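Local coordinates for protein pyruvate carboxylase n-terminal domain (Aquifex aeolicus, PDB 1ULZ) that is the biotin carboxylase subunit of a pyruvate carboxylase, with an ATP-grasp domain between its N- and C-terminal domains, and pairs with a second copy of itself, at residues A[352-357]-A[369-374]. The protein carries 1 engineered substitution. Residues are numbered along the deposited sequence; the frame is centred on the assembly and turned at random.
Sequences RVIERY and HAAARG. Unlike the reference sequence in segment 352-357: R352 (reference Gly).
Y357 and H369 meet rim to rim, joined by a hydrogen bond of 2.5 Å between Y357 OH and H369 ND1. The two side chains approach from opposite directions with their ring planes only 24° apart, and ND1 lies close to the plane of the phenol ring. In Y357, CG stands anti to the backbone N (chi1 -171°), which sends the ring along the 369-374 segment to the imidazole. Y409 bonds to the same hydroxyl, while H369 NE2 bonds to the carbonyl of V359 of the second subunit; with a partner on each ring nitrogen, the imidazole is fixed in rotation, a task that suits histidine.

Apolar contacts fill in beside this pair. A371, small enough to sit against the phenol, brings its CB to 3.6 Å from Y357 CZ, and the backbone of A372 passes near Y357 CD1. I354 CD1 lies loosely, 4.5 Å, from A371 CB, and its side chain also packs on I385 and I411.

At the far end, the backbone takes over: G374 N donates a nearly straight bond (174°) to I354 O, 2.9 Å away. Glycine fits here because at its positive phi a side chain would press on the preceding carbonyl. V353 CG1 packs against G374 O, and the extended aliphatic part of R373 runs past E355 O, with CG 3.2 Å from it.

The segments thus tie two loops of the biotin carboxylase C-terminal domain together at the end of strand 365-369, the outermost of its sheet within the chain, where H369 and A372 also meet Y358 and Y357 of the second subunit, placing the contact at the dimer interface.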
ATOM      1  N   ARG A 352       3.246  10.402 -26.352  1.00 48.78           N
ATOM      2  CA  ARG A 352       1.842  10.650 -26.626  1.00 46.47           C
ATOM      3  C   ARG A 352       0.994  10.875 -25.378  1.00 43.58           C
ATOM      4  O   ARG A 352       1.519  11.185 -24.304  1.00 42.72           O
ATOM      5  CB  ARG A 352       1.268   9.512 -27.470  1.00 49.05           C
ATOM      6  CG  ARG A 352       1.958   9.392 -28.822  1.00 51.81           C
ATOM      7  CD  ARG A 352       0.981   9.002 -29.924  1.00 54.17           C
ATOM      8  NE  ARG A 352       0.366   7.698 -29.694  1.00 57.15           N
ATOM      9  CZ  ARG A 352      -0.475   7.114 -30.546  1.00 58.46           C
ATOM     10  NH1 ARG A 352      -0.799   7.721 -31.686  1.00 59.41           N
ATOM     11  NH2 ARG A 352      -0.996   5.925 -30.261  1.00 58.80           N
ATOM     12  N   VAL A 353      -0.320  10.728 -25.522  1.00 39.26           N
ATOM     13  CA  VAL A 353      -1.230  10.960 -24.407  1.00 35.10           C
ATOM     14  C   VAL A 353      -1.955   9.693 -23.958  1.00 32.84           C
ATOM     15  O   VAL A 353      -2.438   8.919 -24.781  1.00 30.68           O
ATOM     16  CB  VAL A 353      -2.266  12.025 -24.792  1.00 35.65           C
ATOM     17  CG1 VAL A 353      -3.085  12.421 -23.585  1.00 36.16           C
ATOM     18  CG2 VAL A 353      -1.555  13.238 -25.392  1.00 35.66           C
ATOM     19  N   ILE A 354      -2.026   9.488 -22.645  1.00 30.72           N
ATOM     20  CA  ILE A 354      -2.696   8.317 -22.091  1.00 28.56           C
ATOM     21  C   ILE A 354      -4.213   8.449 -22.204  1.00 28.31           C
ATOM     22  O   ILE A 354      -4.784   9.480 -21.853  1.00 26.98           O
ATOM     23  CB  ILE A 354      -2.304   8.107 -20.603  1.00 27.69           C
ATOM     24  CG1 ILE A 354      -0.849   7.641 -20.520  1.00 25.66           C
ATOM     25  CG2 ILE A 354      -3.227   7.093 -19.939  1.00 23.64           C
ATOM     26  CD1 ILE A 354      -0.397   7.317 -19.117  1.00 24.97           C
ATOM     27  N   GLU A 355      -4.855   7.401 -22.717  1.00 29.07           N
ATOM     28  CA  GLU A 355      -6.304   7.381 -22.868  1.00 30.20           C
ATOM     29  C   GLU A 355      -6.901   6.575 -21.712  1.00 29.43           C
ATOM     30  O   GLU A 355      -7.311   7.153 -20.707  1.00 30.79           O
ATOM     31  CB  GLU A 355      -6.679   6.774 -24.224  1.00 32.90           C
ATOM     32  CG  GLU A 355      -5.923   7.435 -25.368  1.00 39.46           C
ATOM     33  CD  GLU A 355      -6.308   6.905 -26.736  1.00 44.24           C
ATOM     34  OE1 GLU A 355      -6.896   5.800 -26.816  1.00 45.88           O
ATOM     35  OE2 GLU A 355      -6.002   7.595 -27.739  1.00 47.24           O
ATOM     36  N   ARG A 356      -6.948   5.252 -21.824  1.00 27.93           N
ATOM     37  CA  ARG A 356      -7.491   4.473 -20.715  1.00 27.74           C
ATOM     38  C   ARG A 356      -6.390   4.340 -19.667  1.00 26.38           C
ATOM     39  O   ARG A 356      -5.209   4.242 -19.998  1.00 25.46           O
ATOM     40  CB  ARG A 356      -7.989   3.106 -21.200  1.00 29.79           C
ATOM     41  CG  ARG A 356      -8.993   3.248 -22.344  1.00 33.77           C
ATOM     42  CD  ARG A 356     -10.006   2.111 -22.446  1.00 39.65           C
ATOM     43  NE  ARG A 356      -9.414   0.840 -22.843  1.00 44.23           N
ATOM     44  CZ  ARG A 356     -10.082  -0.138 -23.455  1.00 47.61           C
ATOM     45  NH1 ARG A 356     -11.372   0.009 -23.751  1.00 47.05           N
ATOM     46  NH2 ARG A 356      -9.463  -1.273 -23.772  1.00 49.19           N
ATOM     47  N   TYR A 357      -6.774   4.380 -18.398  1.00 24.43           N
ATOM     48  CA  TYR A 357      -5.800   4.298 -17.319  1.00 23.58           C
ATOM     49  C   TYR A 357      -6.444   3.775 -16.043  1.00 22.62           C
ATOM     50  O   TYR A 357      -7.268   4.456 -15.433  1.00 21.18           O
ATOM     51  CB  TYR A 357      -5.192   5.693 -17.070  1.00 22.33           C
ATOM     52  CG  TYR A 357      -4.011   5.713 -16.111  1.00 22.07           C
ATOM     53  CD1 TYR A 357      -4.120   6.294 -14.851  1.00 20.48           C
ATOM     54  CD2 TYR A 357      -2.799   5.134 -16.460  1.00 20.55           C
ATOM     55  CE1 TYR A 357      -3.060   6.294 -13.974  1.00 19.64           C
ATOM     56  CE2 TYR A 357      -1.728   5.127 -15.585  1.00 18.84           C
ATOM     57  CZ  TYR A 357      -1.863   5.704 -14.344  1.00 20.76           C
ATOM     58  OH  TYR A 357      -0.806   5.669 -13.458  1.00 20.72           O
ATOM     59  N   HIS A 369       2.750   7.692  -8.597  1.00 20.85           N
ATOM     60  CA  HIS A 369       2.528   8.273  -9.919  1.00 21.11           C
ATOM     61  C   HIS A 369       1.864   9.646  -9.916  1.00 22.34           C
ATOM     62  O   HIS A 369       1.365  10.124  -8.894  1.00 20.33           O
ATOM     63  CB  HIS A 369       1.670   7.329 -10.772  1.00 20.76           C
ATOM     64  CG  HIS A 369       0.230   7.288 -10.361  1.00 21.64           C
ATOM     65  ND1 HIS A 369      -0.769   6.841 -11.197  1.00 22.63           N
ATOM     66  CD2 HIS A 369      -0.382   7.672  -9.216  1.00 22.30           C
ATOM     67  CE1 HIS A 369      -1.937   6.956 -10.586  1.00 21.53           C
ATOM     68  NE2 HIS A 369      -1.728   7.459  -9.383  1.00 22.32           N
ATOM     69  N   ALA A 370       1.854  10.264 -11.092  1.00 22.44           N
ATOM     70  CA  ALA A 370       1.237  11.571 -11.290  1.00 23.89           C
ATOM     71  C   ALA A 370       0.343  11.483 -12.530  1.00 24.41           C
ATOM     72  O   ALA A 370      -0.086  12.497 -13.077  1.00 25.85           O
ATOM     73  CB  ALA A 370       2.313  12.629 -11.497  1.00 23.22           C
ATOM     74  N   ALA A 371       0.047  10.254 -12.949  1.00 23.54           N
ATOM     75  CA  ALA A 371      -0.744  10.030 -14.146  1.00 24.13           C
ATOM     76  C   ALA A 371      -2.248   9.841 -13.977  1.00 24.25           C
ATOM     77  O   ALA A 371      -2.758   9.564 -12.892  1.00 23.37           O
ATOM     78  CB  ALA A 371      -0.168   8.847 -14.915  1.00 24.94           C
ATOM     79  N   ALA A 372      -2.936   9.994 -15.100  1.00 24.80           N
ATOM     80  CA  ALA A 372      -4.383   9.848 -15.200  1.00 25.96           C
ATOM     81  C   ALA A 372      -4.691  10.014 -16.683  1.00 25.74           C
ATOM     82  O   ALA A 372      -3.786  10.270 -17.478  1.00 25.34           O
ATOM     83  CB  ALA A 372      -5.085  10.934 -14.391  1.00 24.57           C
ATOM     84  N   ARG A 373      -5.952   9.852 -17.067  1.00 26.63           N
ATOM     85  CA  ARG A 373      -6.311  10.040 -18.461  1.00 27.75           C
ATOM     86  C   ARG A 373      -5.911  11.466 -18.819  1.00 27.71           C
ATOM     87  O   ARG A 373      -6.153  12.393 -18.049  1.00 26.15           O
ATOM     88  CB  ARG A 373      -7.813   9.869 -18.664  1.00 30.10           C
ATOM     89  CG  ARG A 373      -8.249  10.178 -20.084  1.00 35.05           C
ATOM     90  CD  ARG A 373      -9.644   9.662 -20.377  1.00 40.72           C
ATOM     91  NE  ARG A 373     -10.002   9.887 -21.778  1.00 44.78           N
ATOM     92  CZ  ARG A 373     -10.183  11.088 -22.318  1.00 46.82           C
ATOM     93  NH1 ARG A 373     -10.051  12.182 -21.569  1.00 48.40           N
ATOM     94  NH2 ARG A 373     -10.476  11.198 -23.610  1.00 47.47           N
ATOM     95  N   GLY A 374      -5.283  11.642 -19.974  1.00 27.99           N
ATOM     96  CA  GLY A 374      -4.869  12.974 -20.373  1.00 28.94           C
ATOM     97  C   GLY A 374      -3.397  13.208 -20.101  1.00 30.23           C
ATOM     98  O   GLY A 374      -2.786  14.114 -20.668  1.00 31.34           O
TER